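Local coordinates for actin-related protein 8 (Homo sapiens, PDB 4FO0) that binds ATP with low basal ATPase activity, cannot polymerize, and is a proposed core subunit of the INO80 chromatin-remodelling complex, at residues A[251-262]-A[480-491]; A[280-291]-A[312-320]. All coordinates share one frame; numbering follows the deposited sequence. Where two conformers were deposited one is given.

Contact 1: A[251-262]-A[480-491]; sequences VDVGDQKTSVCC and LDKAILHSIDCC. With ATP (adenosine-5'-triphosphate), chain C.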
loop_
_atom_site.group_PDB
_atom_site.type_symbol
_atom_site.label_atom_id
_atom_site.label_comp_id
_atom_site.label_asym_id
_atom_site.label_seq_id
_atom_site.Cartn_x
_atom_site.Cartn_y
_atom_site.Cartn_z
ATOM N N VAL A 251 6.532 6.996 -7.654
ATOM C CA VAL A 251 5.605 7.243 -6.563
ATOM C C VAL A 251 4.938 5.928 -6.227
ATOM O O VAL A 251 4.277 5.338 -7.077
ATOM C CB VAL A 251 4.513 8.247 -6.955
ATOM C CG1 VAL A 251 3.610 8.495 -5.777
ATOM C CG2 VAL A 251 5.131 9.543 -7.451
ATOM N N ASP A 252 5.124 5.447 -5.004
ATOM C CA ASP A 252 4.442 4.228 -4.608
ATOM C C ASP A 252 3.349 4.586 -3.615
ATOM O O ASP A 252 3.636 4.898 -2.456
ATOM C CB ASP A 252 5.426 3.218 -4.015
ATOM C CG ASP A 252 4.755 1.879 -3.622
ATOM O OD1 ASP A 252 3.546 1.868 -3.286
ATOM O OD2 ASP A 252 5.447 0.829 -3.644
ATOM N N VAL A 253 2.099 4.570 -4.071
ATOM C CA VAL A 253 0.985 4.786 -3.152
ATOM C C VAL A 253 0.463 3.450 -2.672
ATOM O O VAL A 253 -0.127 2.683 -3.443
ATOM C CB VAL A 253 -0.179 5.569 -3.778
ATOM C CG1 VAL A 253 -1.072 6.110 -2.671
ATOM C CG2 VAL A 253 0.335 6.701 -4.637
ATOM N N GLY A 254 0.694 3.158 -1.400
ATOM C CA GLY A 254 0.245 1.900 -0.846
ATOM C C GLY A 254 -1.015 2.091 -0.042
ATOM O O GLY A 254 -1.748 3.072 -0.204
ATOM N N ASP A 255 -1.279 1.145 0.842
ATOM C CA ASP A 255 -2.468 1.256 1.644
ATOM C C ASP A 255 -2.254 2.260 2.765
ATOM O O ASP A 255 -3.190 2.906 3.205
ATOM C CB ASP A 255 -2.882 -0.099 2.204
ATOM C CG ASP A 255 -4.191 -0.026 2.968
ATOM O OD1 ASP A 255 -5.192 0.486 2.420
ATOM O OD2 ASP A 255 -4.209 -0.457 4.132
ATOM N N GLN A 256 -1.015 2.411 3.211
ATOM C CA GLN A 256 -0.754 3.258 4.371
ATOM C C GLN A 256 0.391 4.247 4.234
ATOM O O GLN A 256 0.449 5.220 4.976
ATOM C CB GLN A 256 -0.542 2.391 5.600
ATOM C CG GLN A 256 -1.854 1.854 6.089
ATOM C CD GLN A 256 -1.685 0.692 6.973
ATOM O OE1 GLN A 256 -0.753 0.631 7.783
ATOM N NE2 GLN A 256 -2.568 -0.279 6.816
ATOM N N LYS A 257 1.305 4.002 3.301
ATOM C CA LYS A 257 2.427 4.911 3.123
ATOM C C LYS A 257 2.524 5.283 1.678
ATOM O O LYS A 257 2.137 4.503 0.814
ATOM C CB LYS A 257 3.739 4.290 3.610
ATOM C CG LYS A 257 4.272 3.178 2.747
ATOM C CD LYS A 257 5.192 3.711 1.656
ATOM C CE LYS A 257 5.435 2.662 0.577
ATOM N NZ LYS A 257 4.183 2.333 -0.165
ATOM N N THR A 258 3.020 6.486 1.421
ATOM C CA THR A 258 3.290 6.937 0.061
ATOM C C THR A 258 4.744 7.349 -0.084
ATOM O O THR A 258 5.204 8.216 0.650
ATOM C CB THR A 258 2.448 8.141 -0.283
ATOM O OG1 THR A 258 1.072 7.761 -0.276
ATOM C CG2 THR A 258 2.837 8.680 -1.657
ATOM N N SER A 259 5.462 6.721 -1.017
ATOM C CA SER A 259 6.859 7.053 -1.265
ATOM C C SER A 259 6.978 7.879 -2.517
ATOM O O SER A 259 6.304 7.610 -3.512
ATOM C CB SER A 259 7.703 5.798 -1.458
ATOM O OG SER A 259 7.813 5.038 -0.269
ATOM N N VAL A 260 7.840 8.887 -2.457
ATOM C CA VAL A 260 8.273 9.613 -3.637
ATOM C C VAL A 260 9.799 9.608 -3.692
ATOM O O VAL A 260 10.472 9.695 -2.658
ATOM C CB VAL A 260 7.790 11.064 -3.617
ATOM C CG1 VAL A 260 7.961 11.696 -4.991
ATOM C CG2 VAL A 260 6.342 11.111 -3.216
ATOM N N CYS A 261 10.351 9.484 -4.894
ATOM C CA CYS A 261 11.786 9.647 -5.052
ATOM C C CYS A 261 12.181 9.655 -6.515
ATOM O O CYS A 261 11.402 9.268 -7.389
ATOM C CB CYS A 261 12.555 8.575 -4.284
ATOM S SG CYS A 261 12.692 6.964 -5.113
ATOM N N CYS A 262 13.388 10.123 -6.784
ATOM C CA CYS A 262 13.888 10.138 -8.148
ATOM C C CYS A 262 14.947 9.082 -8.324
ATOM O O CYS A 262 15.897 8.999 -7.540
ATOM C CB CYS A 262 14.423 11.514 -8.502
ATOM S SG CYS A 262 13.106 12.720 -8.600
ATOM N N LEU A 480 0.180 14.855 -2.541
ATOM C CA LEU A 480 0.945 13.992 -3.418
ATOM C C LEU A 480 1.696 14.768 -4.525
ATOM O O LEU A 480 2.883 14.549 -4.746
ATOM C CB LEU A 480 0.018 12.921 -3.979
ATOM C CG LEU A 480 0.629 11.882 -4.905
ATOM C CD1 LEU A 480 1.833 11.264 -4.250
ATOM C CD2 LEU A 480 -0.414 10.829 -5.219
ATOM N N ASP A 481 1.012 15.694 -5.192
ATOM C CA ASP A 481 1.619 16.484 -6.265
ATOM C C ASP A 481 2.744 17.427 -5.798
ATOM O O ASP A 481 3.784 17.525 -6.444
ATOM C CB ASP A 481 0.545 17.257 -7.045
ATOM C CG ASP A 481 -0.346 18.126 -6.146
ATOM O OD1 ASP A 481 -0.336 17.964 -4.902
ATOM O OD2 ASP A 481 -1.080 18.971 -6.700
ATOM N N LYS A 482 2.523 18.122 -4.685
ATOM C CA LYS A 482 3.554 18.941 -4.064
ATOM C C LYS A 482 4.800 18.122 -3.713
ATOM O O LYS A 482 5.929 18.585 -3.897
ATOM C CB LYS A 482 3.006 19.604 -2.799
ATOM C CG LYS A 482 1.873 20.557 -3.059
ATOM C CD LYS A 482 1.361 21.220 -1.784
ATOM C CE LYS A 482 0.071 22.009 -2.045
ATOM N NZ LYS A 482 -1.060 21.124 -2.521
ATOM N N ALA A 483 4.586 16.913 -3.197
ATOM C CA ALA A 483 5.680 16.017 -2.852
ATOM C C ALA A 483 6.468 15.607 -4.089
ATOM O O ALA A 483 7.698 15.601 -4.086
ATOM C CB ALA A 483 5.147 14.796 -2.175
ATOM N N ILE A 484 5.760 15.245 -5.148
ATOM C CA ILE A 484 6.433 14.891 -6.383
ATOM C C ILE A 484 7.308 16.039 -6.849
ATOM O O ILE A 484 8.476 15.842 -7.159
ATOM C CB ILE A 484 5.439 14.539 -7.479
ATOM C CG1 ILE A 484 4.772 13.207 -7.139
ATOM C CG2 ILE A 484 6.143 14.503 -8.862
ATOM C CD1 ILE A 484 3.585 12.899 -7.996
ATOM N N LEU A 485 6.730 17.235 -6.895
ATOM C CA LEU A 485 7.445 18.426 -7.325
ATOM C C LEU A 485 8.646 18.689 -6.421
ATOM O O LEU A 485 9.783 18.792 -6.876
ATOM C CB LEU A 485 6.502 19.627 -7.325
ATOM C CG LEU A 485 5.456 19.583 -8.440
ATOM C CD1 LEU A 485 4.572 20.811 -8.416
ATOM C CD2 LEU A 485 6.112 19.418 -9.793
ATOM N N HIS A 486 8.384 18.780 -5.128
ATOM C CA HIS A 486 9.441 19.008 -4.162
ATOM C C HIS A 486 10.599 18.026 -4.317
ATOM O O HIS A 486 11.761 18.407 -4.259
ATOM C CB HIS A 486 8.882 18.922 -2.751
ATOM C CG HIS A 486 9.925 19.066 -1.695
ATOM N ND1 HIS A 486 10.696 18.008 -1.266
ATOM C CD2 HIS A 486 10.340 20.147 -0.994
ATOM C CE1 HIS A 486 11.533 18.427 -0.333
ATOM N NE2 HIS A 486 11.337 19.721 -0.149
ATOM N N SER A 487 10.269 16.759 -4.503
ATOM C CA SER A 487 11.263 15.711 -4.672
ATOM C C SER A 487 12.147 15.970 -5.900
ATOM O O SER A 487 13.368 15.922 -5.823
ATOM C CB SER A 487 10.541 14.361 -4.799
ATOM O OG SER A 487 11.393 13.328 -5.267
ATOM N N ILE A 488 11.517 16.243 -7.032
ATOM C CA ILE A 488 12.228 16.485 -8.276
ATOM C C ILE A 488 13.088 17.729 -8.154
ATOM O O ILE A 488 14.178 17.813 -8.721
ATOM C CB ILE A 488 11.233 16.660 -9.440
ATOM C CG1 ILE A 488 10.460 15.353 -9.655
ATOM C CG2 ILE A 488 11.954 17.097 -10.704
ATOM C CD1 ILE A 488 9.451 15.385 -10.773
ATOM N N ASP A 489 12.588 18.694 -7.397
ATOM C CA ASP A 489 13.294 19.941 -7.182
ATOM C C ASP A 489 14.569 19.752 -6.364
ATOM O O ASP A 489 15.441 20.620 -6.334
ATOM C CB ASP A 489 12.380 20.924 -6.470
ATOM C CG ASP A 489 12.963 22.303 -6.425
ATOM O OD1 ASP A 489 13.599 22.708 -7.430
ATOM O OD2 ASP A 489 12.794 22.970 -5.386
ATOM N N CYS A 490 14.666 18.615 -5.696
ATOM C CA CYS A 490 15.830 18.299 -4.883
ATOM C C CYS A 490 16.912 17.578 -5.668
ATOM O O CYS A 490 17.975 17.290 -5.126
ATOM C CB CYS A 490 15.429 17.440 -3.695
ATOM S SG CYS A 490 14.512 18.342 -2.479
ATOM N N CYS A 491 16.691 17.332 -6.954
ATOM C CA CYS A 491 17.790 16.958 -7.840
ATOM C C CYS A 491 18.801 18.089 -8.003
ATOM O O CYS A 491 18.420 19.239 -8.181
ATOM C CB CYS A 491 17.253 16.557 -9.209
ATOM S SG CYS A 491 16.245 15.065 -9.207
HETATM P PG ATP C . 2.039 0.066 1.953
HETATM O O1G ATP C . 2.751 0.171 0.632
HETATM O O2G ATP C . 2.797 -0.661 3.038
HETATM O O3G ATP C . 1.381 1.339 2.441
HETATM P PB ATP C . 0.703 -2.146 0.624
HETATM O O1B ATP C . -0.049 -3.197 1.395
HETATM O O2B ATP C . 1.992 -2.429 -0.133
HETATM O O3B ATP C . 0.805 -0.904 1.640
HETATM P PA ATP C . -0.733 -1.951 -1.835
HETATM O O1A ATP C . -1.196 -3.380 -1.713
HETATM O O2A ATP C . 0.296 -1.533 -2.854
HETATM O O3A ATP C . -0.341 -1.441 -0.372
HETATM O "O5'" ATP C . -2.037 -1.063 -2.071
HETATM C "C5'" ATP C . -3.137 -1.275 -1.201
HETATM C "C4'" ATP C . -4.133 -0.163 -1.417
HETATM O "O4'" ATP C . -4.517 -0.192 -2.784
HETATM C "C3'" ATP C . -5.404 -0.340 -0.603
HETATM O "O3'" ATP C . -5.716 0.883 0.072
HETATM C "C2'" ATP C . -6.460 -0.653 -1.634
HETATM O "O2'" ATP C . -7.745 -0.165 -1.279
HETATM C "C1'" ATP C . -5.910 0.085 -2.828
HETATM N N9 ATP C . -6.565 -0.360 -4.067
HETATM C C8 ATP C . -6.488 -1.583 -4.611
HETATM N N7 ATP C . -7.225 -1.648 -5.745
HETATM C C5 ATP C . -7.781 -0.445 -5.933
HETATM C C6 ATP C . -8.679 0.156 -6.931
HETATM N N6 ATP C . -9.114 -0.587 -7.980
HETATM N N1 ATP C . -9.033 1.456 -6.754
HETATM C C2 ATP C . -8.600 2.190 -5.710
HETATM N N3 ATP C . -7.783 1.694 -4.756
HETATM C C4 ATP C . -7.349 0.408 -4.817
#
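Val-251 and Val-260, paired across a beta hairpin on its face toward helix 480-489, push their branches against it. CG1 of Val-251 meets CD1 of Leu-480 at 3.6 Å, and its CG2 lies across the CG1-CD1 end of Ile-484 at about a right angle. Val-260 packs among three helix residues: CG1, anti to the backbone N (chi1 -166°), reaches between Ile-484 and Ser-487, 3.7 Å from Ser-487 CB, while CG2 turns to Ala-483 CB. Leu-480 CD1 also receives the methyl CG2 of Thr-258, so one leucine branch touches both strands. Farther along, Cys-262 SG rests 3.9 Å from Ile-488 CG1 and 4.0 Å from Cys-491 SG, in van der Waals contact.

No hydrogen bond crosses between the segments. The hydroxyls in this apolar layer are satisfied elsewhere: Ser-487 OG bonds to Thr-272 O, and Thr-258 OG1 to Tyr-278 O. Strand 258-262 runs 7.7 Å from the helix axis at 29°, and Met-500 of helix 494-502 touches both Cys-262 and Ile-488.

The hairpin is the second phosphate-binding loop of the actin fold, in what corresponds to subdomain 3. Its turn wraps the triphosphate: Asp-255 N bonds to ATP O3B. Gln-256 N donates to ATP O3G at 2.7 Å, and Lys-257 N donates to the same oxygen. The Lys-257 chain bends at chi2 and chi4 and carries NZ to within 2.7 Å of ATP O1G and, in a salt bridge whose hydrogen bond is weak, 3.2 Å of Asp-252 OD1. The chemistry thus divides along the hairpin, with polar groups at the turn gripping phosphate and apolar branches on its strands packing against the helix; the lysine charge would help offset that of the gamma-phosphate.

Contact 2: A[280-291]-A[312-320]; sequences GSDVSRCFYWLM and LQHLKETFC. With ATP (adenosine-5'-triphosphate), chain C.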
loop_
_atom_site.group_PDB
_atom_site.type_symbol
_atom_site.label_atom_id
_atom_site.label_comp_id
_atom_site.label_asym_id
_atom_site.label_seq_id
_atom_site.Cartn_x
_atom_site.Cartn_y
_atom_site.Cartn_z
ATOM N N GLY A 280 -4.006 4.489 0.645
ATOM C CA GLY A 280 -5.356 4.052 0.333
ATOM C C GLY A 280 -6.316 3.971 1.510
ATOM O O GLY A 280 -7.506 4.241 1.368
ATOM N N SER A 281 -5.805 3.598 2.673
ATOM C CA SER A 281 -6.663 3.324 3.811
ATOM C C SER A 281 -7.271 4.623 4.307
ATOM O O SER A 281 -8.461 4.676 4.617
ATOM C CB SER A 281 -5.896 2.609 4.937
ATOM O OG SER A 281 -4.887 3.453 5.484
ATOM N N ASP A 282 -6.451 5.669 4.371
ATOM C CA ASP A 282 -6.932 7.010 4.717
ATOM C C ASP A 282 -8.036 7.499 3.794
ATOM O O ASP A 282 -9.027 8.068 4.246
ATOM C CB ASP A 282 -5.779 7.995 4.723
ATOM C CG ASP A 282 -4.652 7.545 5.622
ATOM O OD1 ASP A 282 -4.787 7.724 6.855
ATOM O OD2 ASP A 282 -3.646 7.004 5.098
ATOM N N VAL A 283 -7.878 7.261 2.500
ATOM C CA VAL A 283 -8.960 7.514 1.562
ATOM C C VAL A 283 -10.217 6.708 1.888
ATOM O O VAL A 283 -11.331 7.208 1.788
ATOM C CB VAL A 283 -8.543 7.154 0.153
ATOM C CG1 VAL A 283 -9.711 7.398 -0.813
ATOM C CG2 VAL A 283 -7.334 7.955 -0.231
ATOM N N SER A 284 -10.033 5.446 2.246
ATOM C CA SER A 284 -11.160 4.596 2.568
ATOM C C SER A 284 -11.930 5.166 3.759
ATOM O O SER A 284 -13.144 5.143 3.780
ATOM C CB SER A 284 -10.704 3.163 2.869
ATOM O OG SER A 284 -10.335 2.498 1.673
ATOM N N ARG A 285 -11.218 5.677 4.752
ATOM C CA ARG A 285 -11.862 6.148 5.966
ATOM C C ARG A 285 -12.584 7.447 5.628
ATOM O O ARG A 285 -13.732 7.666 6.020
ATOM C CB ARG A 285 -10.817 6.364 7.059
ATOM C CG ARG A 285 -11.361 6.911 8.372
ATOM C CD ARG A 285 -10.288 7.740 9.102
ATOM N NE ARG A 285 -8.981 7.108 8.963
ATOM C CZ ARG A 285 -7.892 7.668 8.445
ATOM N NH1 ARG A 285 -7.891 8.925 8.008
ATOM N NH2 ARG A 285 -6.784 6.949 8.378
ATOM N N CYS A 286 -11.906 8.288 4.862
ATOM C CA CYS A 286 -12.465 9.556 4.429
ATOM C C CYS A 286 -13.772 9.352 3.650
ATOM O O CYS A 286 -14.805 9.970 3.959
ATOM C CB CYS A 286 -11.429 10.297 3.587
ATOM S SG CYS A 286 -11.944 11.886 2.936
ATOM N N PHE A 287 -13.715 8.481 2.648
ATOM C CA PHE A 287 -14.895 8.109 1.879
ATOM C C PHE A 287 -16.041 7.626 2.773
ATOM O O PHE A 287 -17.198 7.967 2.564
ATOM C CB PHE A 287 -14.547 7.033 0.856
ATOM C CG PHE A 287 -15.634 6.793 -0.148
ATOM C CD1 PHE A 287 -16.235 7.863 -0.808
ATOM C CD2 PHE A 287 -16.053 5.509 -0.446
ATOM C CE1 PHE A 287 -17.242 7.656 -1.738
ATOM C CE2 PHE A 287 -17.056 5.289 -1.382
ATOM C CZ PHE A 287 -17.653 6.366 -2.030
ATOM N N TYR A 288 -15.715 6.827 3.773
ATOM C CA TYR A 288 -16.710 6.421 4.736
ATOM C C TYR A 288 -17.361 7.624 5.411
ATOM O O TYR A 288 -18.581 7.721 5.509
ATOM C CB TYR A 288 -16.087 5.497 5.791
ATOM C CG TYR A 288 -17.046 5.130 6.899
ATOM C CD1 TYR A 288 -18.288 4.556 6.614
ATOM C CD2 TYR A 288 -16.715 5.352 8.229
ATOM C CE1 TYR A 288 -19.180 4.223 7.632
ATOM C CE2 TYR A 288 -17.587 5.015 9.249
ATOM C CZ TYR A 288 -18.817 4.450 8.947
ATOM O OH TYR A 288 -19.666 4.123 9.972
ATOM N N TRP A 289 -16.535 8.535 5.897
ATOM C CA TRP A 289 -17.027 9.718 6.617
ATOM C C TRP A 289 -17.906 10.579 5.722
ATOM O O TRP A 289 -18.963 11.074 6.144
ATOM C CB TRP A 289 -15.856 10.535 7.152
ATOM C CG TRP A 289 -16.155 11.966 7.550
ATOM C CD1 TRP A 289 -16.894 12.393 8.622
ATOM C CD2 TRP A 289 -15.688 13.153 6.897
ATOM N NE1 TRP A 289 -16.925 13.770 8.664
ATOM C CE2 TRP A 289 -16.189 14.257 7.610
ATOM C CE3 TRP A 289 -14.894 13.384 5.766
ATOM C CZ2 TRP A 289 -15.927 15.577 7.232
ATOM C CZ3 TRP A 289 -14.634 14.694 5.394
ATOM C CH2 TRP A 289 -15.149 15.774 6.126
ATOM N N LEU A 290 -17.496 10.731 4.468
ATOM C CA LEU A 290 -18.308 11.482 3.519
ATOM C C LEU A 290 -19.644 10.775 3.300
ATOM O O LEU A 290 -20.700 11.411 3.345
ATOM C CB LEU A 290 -17.561 11.681 2.202
ATOM C CG LEU A 290 -16.269 12.490 2.318
ATOM C CD1 LEU A 290 -15.415 12.428 1.037
ATOM C CD2 LEU A 290 -16.601 13.909 2.674
ATOM N N MET A 291 -19.598 9.462 3.072
ATOM C CA MET A 291 -20.822 8.684 2.857
ATOM C C MET A 291 -21.783 8.726 4.046
ATOM O O MET A 291 -22.992 8.733 3.870
ATOM C CB MET A 291 -20.507 7.236 2.528
ATOM C CG MET A 291 -19.892 7.042 1.163
ATOM S SD MET A 291 -19.731 5.286 0.706
ATOM C CE MET A 291 -18.736 4.592 2.016
ATOM N N LEU A 312 -15.476 -1.176 3.385
ATOM C CA LEU A 312 -15.102 0.194 3.063
ATOM C C LEU A 312 -14.022 0.233 1.985
ATOM O O LEU A 312 -14.169 0.953 0.991
ATOM C CB LEU A 312 -14.686 0.952 4.323
ATOM C CG LEU A 312 -15.832 1.014 5.353
ATOM C CD1 LEU A 312 -15.429 1.698 6.664
ATOM C CD2 LEU A 312 -17.074 1.673 4.747
ATOM N N GLN A 313 -12.959 -0.560 2.145
ATOM C CA GLN A 313 -11.957 -0.629 1.088
ATOM C C GLN A 313 -12.647 -0.940 -0.224
ATOM O O GLN A 313 -12.365 -0.318 -1.251
ATOM C CB GLN A 313 -10.884 -1.682 1.359
ATOM C CG GLN A 313 -10.023 -1.391 2.545
ATOM C CD GLN A 313 -8.636 -0.929 2.162
ATOM O OE1 GLN A 313 -8.306 0.261 2.278
ATOM N NE2 GLN A 313 -7.801 -1.872 1.720
ATOM N N HIS A 314 -13.570 -1.897 -0.185
ATOM C CA HIS A 314 -14.175 -2.372 -1.418
ATOM C C HIS A 314 -15.028 -1.289 -2.063
ATOM O O HIS A 314 -14.955 -1.070 -3.272
ATOM C CB HIS A 314 -15.001 -3.632 -1.178
ATOM C CG HIS A 314 -15.819 -4.035 -2.363
ATOM N ND1 HIS A 314 -15.256 -4.494 -3.535
ATOM C CD2 HIS A 314 -17.159 -4.012 -2.569
ATOM C CE1 HIS A 314 -16.214 -4.750 -4.409
ATOM N NE2 HIS A 314 -17.376 -4.459 -3.852
ATOM N N LEU A 315 -15.825 -0.614 -1.238
ATOM C CA LEU A 315 -16.668 0.477 -1.700
ATOM C C LEU A 315 -15.851 1.586 -2.352
ATOM O O LEU A 315 -16.172 2.043 -3.450
ATOM C CB LEU A 315 -17.510 1.029 -0.546
ATOM C CG LEU A 315 -18.590 0.040 -0.074
ATOM C CD1 LEU A 315 -19.523 0.661 0.938
ATOM C CD2 LEU A 315 -19.377 -0.508 -1.254
ATOM N N LYS A 316 -14.789 2.015 -1.680
ATOM C CA LYS A 316 -13.876 2.966 -2.285
ATOM C C LYS A 316 -13.410 2.497 -3.668
ATOM O O LYS A 316 -13.383 3.279 -4.619
ATOM C CB LYS A 316 -12.651 3.191 -1.406
ATOM C CG LYS A 316 -11.546 3.938 -2.143
ATOM C CD LYS A 316 -10.228 3.913 -1.411
ATOM C CE LYS A 316 -9.640 2.521 -1.377
ATOM N NZ LYS A 316 -8.309 2.542 -0.716
ATOM N N GLU A 317 -13.030 1.231 -3.787
ATOM C CA GLU A 317 -12.437 0.773 -5.041
ATOM C C GLU A 317 -13.452 0.682 -6.148
ATOM O O GLU A 317 -13.102 0.724 -7.333
ATOM C CB GLU A 317 -11.769 -0.562 -4.870
ATOM C CG GLU A 317 -10.622 -0.526 -3.916
ATOM C CD GLU A 317 -10.340 -1.886 -3.335
ATOM O OE1 GLU A 317 -11.139 -2.817 -3.598
ATOM O OE2 GLU A 317 -9.328 -2.014 -2.612
ATOM N N THR A 318 -14.714 0.587 -5.751
ATOM C CA THR A 318 -15.813 0.476 -6.704
ATOM C C THR A 318 -16.345 1.836 -7.150
ATOM O O THR A 318 -16.613 2.052 -8.331
ATOM C CB THR A 318 -16.946 -0.354 -6.107
ATOM O OG1 THR A 318 -16.469 -1.684 -5.902
ATOM C CG2 THR A 318 -18.123 -0.398 -7.026
ATOM N N PHE A 319 -16.459 2.759 -6.207
ATOM C CA PHE A 319 -17.120 4.031 -6.460
ATOM C C PHE A 319 -16.225 5.242 -6.705
ATOM O O PHE A 319 -16.527 6.072 -7.554
ATOM C CB PHE A 319 -18.056 4.329 -5.311
ATOM C CG PHE A 319 -19.155 3.345 -5.193
ATOM C CD1 PHE A 319 -19.574 2.644 -6.308
ATOM C CD2 PHE A 319 -19.774 3.112 -3.979
ATOM C CE1 PHE A 319 -20.589 1.728 -6.220
ATOM C CE2 PHE A 319 -20.797 2.204 -3.883
ATOM C CZ PHE A 319 -21.200 1.506 -5.007
ATOM N N CYS A 320 -15.145 5.352 -5.946
ATOM C CA CYS A 320 -14.255 6.498 -6.044
ATOM C C CYS A 320 -13.600 6.626 -7.422
ATOM O O CYS A 320 -13.256 5.630 -8.064
ATOM C CB CYS A 320 -13.217 6.442 -4.919
ATOM S SG CYS A 320 -13.993 6.747 -3.294
HETATM P PG ATP C . 2.039 0.066 1.953
HETATM O O1G ATP C . 2.751 0.171 0.632
HETATM O O2G ATP C . 2.797 -0.661 3.038
HETATM O O3G ATP C . 1.381 1.339 2.441
HETATM P PB ATP C . 0.703 -2.146 0.624
HETATM O O1B ATP C . -0.049 -3.197 1.395
HETATM O O2B ATP C . 1.992 -2.429 -0.133
HETATM O O3B ATP C . 0.805 -0.904 1.640
HETATM P PA ATP C . -0.733 -1.951 -1.835
HETATM O O1A ATP C . -1.196 -3.380 -1.713
HETATM O O2A ATP C . 0.296 -1.533 -2.854
HETATM O O3A ATP C . -0.341 -1.441 -0.372
HETATM O "O5'" ATP C . -2.037 -1.063 -2.071
HETATM C "C5'" ATP C . -3.137 -1.275 -1.201
HETATM C "C4'" ATP C . -4.133 -0.163 -1.417
HETATM O "O4'" ATP C . -4.517 -0.192 -2.784
HETATM C "C3'" ATP C . -5.404 -0.340 -0.603
HETATM O "O3'" ATP C . -5.716 0.883 0.072
HETATM C "C2'" ATP C . -6.460 -0.653 -1.634
HETATM O "O2'" ATP C . -7.745 -0.165 -1.279
HETATM C "C1'" ATP C . -5.910 0.085 -2.828
HETATM N N9 ATP C . -6.565 -0.360 -4.067
HETATM C C8 ATP C . -6.488 -1.583 -4.611
HETATM N N7 ATP C . -7.225 -1.648 -5.745
HETATM C C5 ATP C . -7.781 -0.445 -5.933
HETATM C C6 ATP C . -8.679 0.156 -6.931
HETATM N N6 ATP C . -9.114 -0.587 -7.980
HETATM N N1 ATP C . -9.033 1.456 -6.754
HETATM C C2 ATP C . -8.600 2.190 -5.710
HETATM N N3 ATP C . -7.783 1.694 -4.756
HETATM C C4 ATP C . -7.349 0.408 -4.817
#
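Ser-284 and Gln-313, with CA atoms 5.5 Å apart, mark where helix 280-291 and helix 312-319 pass almost perpendicularly, their axes 8.8 Å apart at 86°. Lys-316 is a knob in a hole formed by Gly-280, Val-283, Ser-284 and Phe-287. Its CD lies against Val-283 CG1, the two side chains crossing at about a right angle. A bend at chi3 (68°) swings NZ to Gly-280 O, which it meets at 2.8 Å from above the carbonyl plane; the same oxygen also accepts from Ser-284 N, while the bond from NZ to Ser-284 OG is weak.

The ammonium then turns to the nucleotide, donating to ATP O2' at 2.8 Å, and that ribose hydroxyl in turn donates to Glu-317 OE2. The CG of Glu-317 packs on the purine at C4 and C5. In the actin fold this is the nucleoside wall of the cleft, in the part corresponding to subdomain 4, where a Lys-Glu pair on one helix holds the ribose.

Deeper in, Cys-320 SG sits over the centre of the Phe-287 ring, 3.5 Å from its centroid, a sulfur-aromatic contact; Met-291 SD, from the same helix as the ring, lies toward the rim of the opposite face. The CZ of Phe-287 meets Phe-319 CB, and Leu-350 of strand 343-350 and Ala-357 of helix 353-359 also touch the Phe-287 side chain. At the other end of the crossing, Leu-312 brings CD1 over the Tyr-288 ring in a CH-pi contact, 4.2 Å from the centroid, with CD2 beside Tyr-288 CD1.

How the contacts relate
Along the chain the order is 251-262, 280-291, 312-320, 480-491, so both halves of contact 2 fall between the two halves of contact 1. Their centres are 22 Å apart, yet the phosphate loop of contact 1 meets the helix start of contact 2 directly: Gly-254 O and Asp-255 O lie 2.8 Å from Gly-280 N and Ser-281 N respectively, both probable hydrogen bonds. Strand 274-276, beside strand 258-264 in the six-stranded sheet, leads from one contact toward the other. Contact 1 serves mainly the triphosphate, though Asp-255 also meets the ribose, and contact 2 the ribose and base; one ATP therefore lies against both, in parts corresponding to subdomains 3 and 4 of the large domain of actin.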